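Local atomic coordinates of phytase (Debaryomyces castellii, PDB entry 2GFI), a protein that probably hydrolyses phytate (inositol hexakisphosphate) as a 3-phytase of the histidine acid phosphatase family, releasing inorganic phosphate. Residues A[59-73]-A[369-382]. Sequence-based numbering, arbitrary orientation.
Sequences CTLEQVQLFSRHGER and TPQGARTIIEKYAC
Phe-67 and Thr-375 bond each other twice through their backbones, N to O at 2.7 Å both ways, in the antiparallel pairing of strands 59-69 and 374-382. At a classic beta bulge, Lys-379 O accepts from Glu-62 N (2.8 Å) and Gln-63 N (3.2 Å), both from the same face of its carbonyl plane. Flanking the non-hydrogen-bonded pair Ser-68/Arg-374, Arg-69 N donates to Ala-373 O, and Gly-372 N, in a type II turn, donates to His-70 O. Arg-374 grips Gly-372 O side-on through NE and NH2, NH2 also forming a salt bridge with Asp-136; a water bridges that oxygen to Ser-68 OG. Arg-69, extended with CG anti to its N (chi1 -170°), stacks its guanidinium on the Gln-371 amide, planes 13° apart, Gln-371 OE1 over the centre of one guanidinium face; its strongest polar partner is Gly-39, and NH2 forms a salt bridge with Asp-333, the predicted proton donor. An alanine in place of Arg-69 is likely to leave Asp-333 without this partner and the Gln-371 amide without the guanidinium stacked on it. His-70, the predicted nucleophile, donates from ND1 to Gly-71 O (178°), probably holding the ring's rotation. Backbone groups thus satisfy one another along the strands, and side-chain bonds at their end probably help place His-70 and Asp-333.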
loop_
_atom_site.group_PDB
_atom_site.type_symbol
_atom_site.label_atom_id
_atom_site.label_comp_id
_atom_site.label_asym_id
_atom_site.label_seq_id
_atom_site.Cartn_x
_atom_site.Cartn_y
_atom_site.Cartn_z
ATOM N N CYS A 59 -26.064 14.201 11.580
ATOM C CA CYS A 59 -26.472 13.189 12.552
ATOM C C CYS A 59 -25.664 13.384 13.787
ATOM O O CYS A 59 -24.499 13.761 13.723
ATOM C CB CYS A 59 -26.321 11.758 12.039
ATOM S SG CYS A 59 -27.494 11.377 10.741
ATOM N N THR A 60 -26.315 13.156 14.913
ATOM C CA THR A 60 -25.698 13.351 16.193
ATOM C C THR A 60 -25.748 12.044 16.941
ATOM O O THR A 60 -26.818 11.421 17.061
ATOM C CB THR A 60 -26.407 14.486 16.958
ATOM O OG1 THR A 60 -26.284 15.686 16.176
ATOM C CG2 THR A 60 -25.625 14.839 18.249
ATOM N N LEU A 61 -24.564 11.619 17.380
ATOM C CA LEU A 61 -24.409 10.436 18.206
ATOM C C LEU A 61 -25.283 10.504 19.453
ATOM O O LEU A 61 -25.249 11.489 20.189
ATOM C CB LEU A 61 -22.935 10.273 18.637
ATOM C CG LEU A 61 -22.110 9.298 17.817
ATOM C CD1 LEU A 61 -20.703 9.376 18.274
ATOM C CD2 LEU A 61 -22.665 7.875 17.924
ATOM N N GLU A 62 -26.009 9.427 19.706
ATOM C CA GLU A 62 -26.811 9.314 20.920
ATOM C C GLU A 62 -26.322 8.211 21.831
ATOM O O GLU A 62 -26.338 8.374 23.041
ATOM C CB GLU A 62 -28.271 9.075 20.578
ATOM C CG GLU A 62 -28.958 10.283 19.979
ATOM C CD GLU A 62 -30.377 9.943 19.606
ATOM O OE1 GLU A 62 -30.560 9.030 18.801
ATOM O OE2 GLU A 62 -31.311 10.566 20.144
ATOM N N GLN A 63 -25.866 7.101 21.247
ATOM C CA GLN A 63 -25.440 5.939 22.018
ATOM C C GLN A 63 -24.535 5.023 21.183
ATOM O O GLN A 63 -24.640 4.975 19.959
ATOM C CB GLN A 63 -26.676 5.182 22.500
ATOM C CG GLN A 63 -26.432 4.067 23.516
ATOM C CD GLN A 63 -27.692 3.317 23.813
ATOM O OE1 GLN A 63 -28.768 3.934 23.968
ATOM N NE2 GLN A 63 -27.604 2.000 23.856
ATOM N N VAL A 64 -23.649 4.296 21.850
ATOM C CA VAL A 64 -22.899 3.242 21.198
ATOM C C VAL A 64 -22.805 2.051 22.130
ATOM O O VAL A 64 -22.617 2.216 23.326
ATOM C CB VAL A 64 -21.483 3.735 20.745
ATOM C CG1 VAL A 64 -20.615 4.141 21.972
ATOM C CG2 VAL A 64 -20.808 2.724 19.807
ATOM N N GLN A 65 -22.971 0.856 21.565
ATOM C CA GLN A 65 -22.726 -0.394 22.256
ATOM C C GLN A 65 -21.633 -1.125 21.501
ATOM O O GLN A 65 -21.655 -1.224 20.284
ATOM C CB GLN A 65 -23.993 -1.238 22.342
ATOM C CG GLN A 65 -25.268 -0.420 22.678
ATOM C CD GLN A 65 -26.521 -1.240 22.650
ATOM O OE1 GLN A 65 -26.478 -2.399 22.301
ATOM N NE2 GLN A 65 -27.653 -0.639 23.029
ATOM N N LEU A 66 -20.638 -1.556 22.253
ATOM C CA LEU A 66 -19.574 -2.373 21.801
ATOM C C LEU A 66 -19.713 -3.772 22.426
ATOM O O LEU A 66 -19.853 -3.931 23.649
ATOM C CB LEU A 66 -18.246 -1.747 22.205
ATOM C CG LEU A 66 -17.044 -2.672 21.973
ATOM C CD1 LEU A 66 -16.866 -3.015 20.461
ATOM C CD2 LEU A 66 -15.768 -2.060 22.567
ATOM N N PHE A 67 -19.679 -4.774 21.563
ATOM C CA PHE A 67 -19.569 -6.136 21.973
ATOM C C PHE A 67 -18.306 -6.668 21.369
ATOM O O PHE A 67 -18.200 -6.860 20.166
ATOM C CB PHE A 67 -20.797 -6.937 21.545
ATOM C CG PHE A 67 -22.069 -6.413 22.149
ATOM C CD1 PHE A 67 -22.497 -6.867 23.396
ATOM C CD2 PHE A 67 -22.825 -5.424 21.484
ATOM C CE1 PHE A 67 -23.688 -6.378 23.965
ATOM C CE2 PHE A 67 -24.010 -4.907 22.045
ATOM C CZ PHE A 67 -24.441 -5.391 23.296
ATOM N N SER A 68 -17.326 -6.864 22.228
ATOM C CA SER A 68 -15.984 -7.145 21.807
ATOM C C SER A 68 -15.547 -8.551 22.256
ATOM O O SER A 68 -15.873 -8.989 23.373
ATOM C CB SER A 68 -15.065 -6.091 22.374
ATOM O OG SER A 68 -13.737 -6.418 22.080
ATOM N N ARG A 69 -14.865 -9.262 21.364
ATOM C CA ARG A 69 -14.178 -10.499 21.702
ATOM C C ARG A 69 -12.905 -10.093 22.452
ATOM O O ARG A 69 -12.494 -8.916 22.407
ATOM C CB ARG A 69 -13.808 -11.227 20.416
ATOM C CG ARG A 69 -13.307 -12.596 20.613
ATOM C CD ARG A 69 -12.778 -13.223 19.361
ATOM N NE ARG A 69 -12.248 -14.545 19.636
ATOM C CZ ARG A 69 -11.749 -15.349 18.718
ATOM N NH1 ARG A 69 -11.701 -14.970 17.454
ATOM N NH2 ARG A 69 -11.292 -16.539 19.060
ATOM N N HIS A 70 -12.288 -11.034 23.162
ATOM C CA HIS A 70 -10.938 -10.802 23.665
ATOM C C HIS A 70 -10.038 -10.555 22.448
ATOM O O HIS A 70 -10.409 -10.946 21.313
ATOM C CB HIS A 70 -10.432 -12.016 24.437
ATOM C CG HIS A 70 -10.510 -13.301 23.661
ATOM N ND1 HIS A 70 -9.600 -13.645 22.679
ATOM C CD2 HIS A 70 -11.397 -14.322 23.729
ATOM C CE1 HIS A 70 -9.937 -14.810 22.159
ATOM N NE2 HIS A 70 -11.008 -15.261 22.802
ATOM N N GLY A 71 -8.869 -9.934 22.648
ATOM C CA GLY A 71 -7.913 -9.806 21.536
ATOM C C GLY A 71 -7.185 -11.120 21.233
ATOM O O GLY A 71 -7.459 -12.149 21.864
ATOM N N GLU A 72 -6.244 -11.061 20.286
ATOM C CA GLU A 72 -5.386 -12.171 19.945
ATOM C C GLU A 72 -4.821 -12.821 21.206
ATOM O O GLU A 72 -4.488 -12.147 22.172
ATOM C CB GLU A 72 -4.245 -11.720 19.029
ATOM C CG GLU A 72 -4.674 -11.282 17.623
ATOM C CD GLU A 72 -5.107 -9.812 17.505
ATOM O OE1 GLU A 72 -5.561 -9.188 18.484
ATOM O OE2 GLU A 72 -5.003 -9.254 16.401
ATOM N N ARG A 73 -4.704 -14.132 21.172
ATOM C CA ARG A 73 -4.264 -14.888 22.309
ATOM C C ARG A 73 -3.339 -16.008 21.885
ATOM O O ARG A 73 -3.183 -16.319 20.686
ATOM C CB ARG A 73 -5.478 -15.441 23.068
ATOM C CG ARG A 73 -6.525 -16.141 22.183
ATOM C CD ARG A 73 -7.261 -17.152 22.983
ATOM N NE ARG A 73 -8.309 -17.870 22.293
ATOM C CZ ARG A 73 -8.117 -19.052 21.725
ATOM N NH1 ARG A 73 -6.926 -19.608 21.730
ATOM N NH2 ARG A 73 -9.108 -19.674 21.142
ATOM N N THR A 369 -16.275 -12.846 13.968
ATOM C CA THR A 369 -15.419 -12.937 15.140
ATOM C C THR A 369 -13.962 -13.280 14.849
ATOM O O THR A 369 -13.514 -14.390 15.166
ATOM C CB THR A 369 -15.980 -13.915 16.215
ATOM O OG1 THR A 369 -15.988 -15.252 15.695
ATOM C CG2 THR A 369 -17.457 -13.621 16.565
ATOM N N PRO A 370 -13.202 -12.335 14.284
ATOM C CA PRO A 370 -11.769 -12.496 14.225
ATOM C C PRO A 370 -11.310 -12.289 15.651
ATOM O O PRO A 370 -12.124 -11.873 16.487
ATOM C CB PRO A 370 -11.330 -11.310 13.363
ATOM C CG PRO A 370 -12.370 -10.257 13.679
ATOM C CD PRO A 370 -13.621 -11.052 13.679
ATOM N N GLN A 371 -10.040 -12.561 15.941
ATOM C CA GLN A 371 -9.507 -12.196 17.261
ATOM C C GLN A 371 -9.685 -10.698 17.367
ATOM O O GLN A 371 -9.463 -9.987 16.378
ATOM C CB GLN A 371 -8.049 -12.562 17.373
ATOM C CG GLN A 371 -7.781 -14.040 17.300
ATOM C CD GLN A 371 -8.080 -14.765 18.624
ATOM O OE1 GLN A 371 -8.653 -14.180 19.542
ATOM N NE2 GLN A 371 -7.682 -16.034 18.711
ATOM N N GLY A 372 -10.135 -10.216 18.527
ATOM C CA GLY A 372 -10.319 -8.795 18.710
ATOM C C GLY A 372 -11.584 -8.327 18.011
ATOM O O GLY A 372 -11.730 -7.132 17.732
ATOM N N ALA A 373 -12.492 -9.259 17.709
ATOM C CA ALA A 373 -13.787 -8.942 17.094
ATOM C C ALA A 373 -14.518 -7.799 17.802
ATOM O O ALA A 373 -14.503 -7.709 19.028
ATOM C CB ALA A 373 -14.671 -10.165 17.077
ATOM N N ARG A 374 -15.192 -6.962 17.019
ATOM C CA ARG A 374 -15.916 -5.845 17.546
ATOM C C ARG A 374 -17.257 -5.767 16.856
ATOM O O ARG A 374 -17.347 -5.638 15.637
ATOM C CB ARG A 374 -15.105 -4.536 17.395
ATOM C CG ARG A 374 -14.537 -4.280 15.993
ATOM C CD ARG A 374 -13.267 -3.480 15.966
ATOM N NE ARG A 374 -12.195 -4.280 16.524
ATOM C CZ ARG A 374 -10.940 -3.885 16.700
ATOM N NH1 ARG A 374 -10.550 -2.654 16.362
ATOM N NH2 ARG A 374 -10.061 -4.752 17.192
ATOM N N THR A 375 -18.317 -5.897 17.626
ATOM C CA THR A 375 -19.626 -5.660 17.089
ATOM C C THR A 375 -20.100 -4.380 17.748
ATOM O O THR A 375 -20.161 -4.275 18.969
ATOM C CB THR A 375 -20.544 -6.866 17.390
ATOM O OG1 THR A 375 -20.325 -7.863 16.371
ATOM C CG2 THR A 375 -22.050 -6.484 17.308
ATOM N N ILE A 376 -20.378 -3.382 16.932
ATOM C CA ILE A 376 -20.791 -2.094 17.463
ATOM C C ILE A 376 -22.187 -1.744 16.936
ATOM O O ILE A 376 -22.473 -1.920 15.743
ATOM C CB ILE A 376 -19.776 -1.031 17.060
ATOM C CG1 ILE A 376 -18.523 -1.125 17.952
ATOM C CG2 ILE A 376 -20.409 0.363 17.058
ATOM C CD1 ILE A 376 -17.323 -0.420 17.335
ATOM N N ILE A 377 -23.053 -1.303 17.850
ATOM C CA ILE A 377 -24.287 -0.607 17.503
ATOM C C ILE A 377 -24.120 0.881 17.764
ATOM O O ILE A 377 -23.784 1.275 18.873
ATOM C CB ILE A 377 -25.448 -1.181 18.313
ATOM C CG1 ILE A 377 -25.479 -2.707 18.123
ATOM C CG2 ILE A 377 -26.766 -0.517 17.882
ATOM C CD1 ILE A 377 -26.404 -3.456 19.053
ATOM N N GLU A 378 -24.296 1.699 16.725
ATOM C CA GLU A 378 -24.290 3.150 16.858
ATOM C C GLU A 378 -25.728 3.571 16.795
ATOM O O GLU A 378 -26.479 3.034 16.010
ATOM C CB GLU A 378 -23.579 3.852 15.690
ATOM C CG GLU A 378 -22.224 3.285 15.369
ATOM C CD GLU A 378 -21.540 3.965 14.210
ATOM O OE1 GLU A 378 -22.175 4.164 13.148
ATOM O OE2 GLU A 378 -20.355 4.280 14.383
ATOM N N LYS A 379 -26.087 4.564 17.597
ATOM C CA LYS A 379 -27.411 5.135 17.579
ATOM C C LYS A 379 -27.179 6.606 17.416
ATOM O O LYS A 379 -26.400 7.187 18.141
ATOM C CB LYS A 379 -28.139 4.864 18.901
ATOM C CG LYS A 379 -29.517 5.516 18.975
ATOM C CD LYS A 379 -30.054 5.444 20.368
ATOM C CE LYS A 379 -31.344 6.244 20.480
ATOM N NZ LYS A 379 -32.041 5.914 21.748
ATOM N N TYR A 380 -27.841 7.209 16.445
ATOM C CA TYR A 380 -27.682 8.631 16.242
ATOM C C TYR A 380 -28.964 9.269 15.751
ATOM O O TYR A 380 -29.824 8.618 15.140
ATOM C CB TYR A 380 -26.527 8.945 15.258
ATOM C CG TYR A 380 -26.514 8.134 13.967
ATOM C CD1 TYR A 380 -27.470 8.347 12.961
ATOM C CD2 TYR A 380 -25.525 7.166 13.757
ATOM C CE1 TYR A 380 -27.453 7.588 11.788
ATOM C CE2 TYR A 380 -25.463 6.436 12.600
ATOM C CZ TYR A 380 -26.422 6.638 11.608
ATOM O OH TYR A 380 -26.344 5.894 10.451
ATOM N N ALA A 381 -29.059 10.561 16.009
ATOM C CA ALA A 381 -30.252 11.330 15.713
ATOM C C ALA A 381 -30.034 12.066 14.419
ATOM O O ALA A 381 -29.022 12.748 14.226
ATOM C CB ALA A 381 -30.550 12.343 16.861
ATOM N N CYS A 382 -31.002 11.968 13.541
ATOM C CA CYS A 382 -30.965 12.763 12.340
ATOM C C CYS A 382 -32.327 13.414 12.292
ATOM O O CYS A 382 -33.341 12.715 12.155
ATOM C CB CYS A 382 -30.751 11.875 11.120
ATOM S SG CYS A 382 -30.869 12.821 9.596
HETATM O O HOH W 1 -12.484 -5.402 20.099
#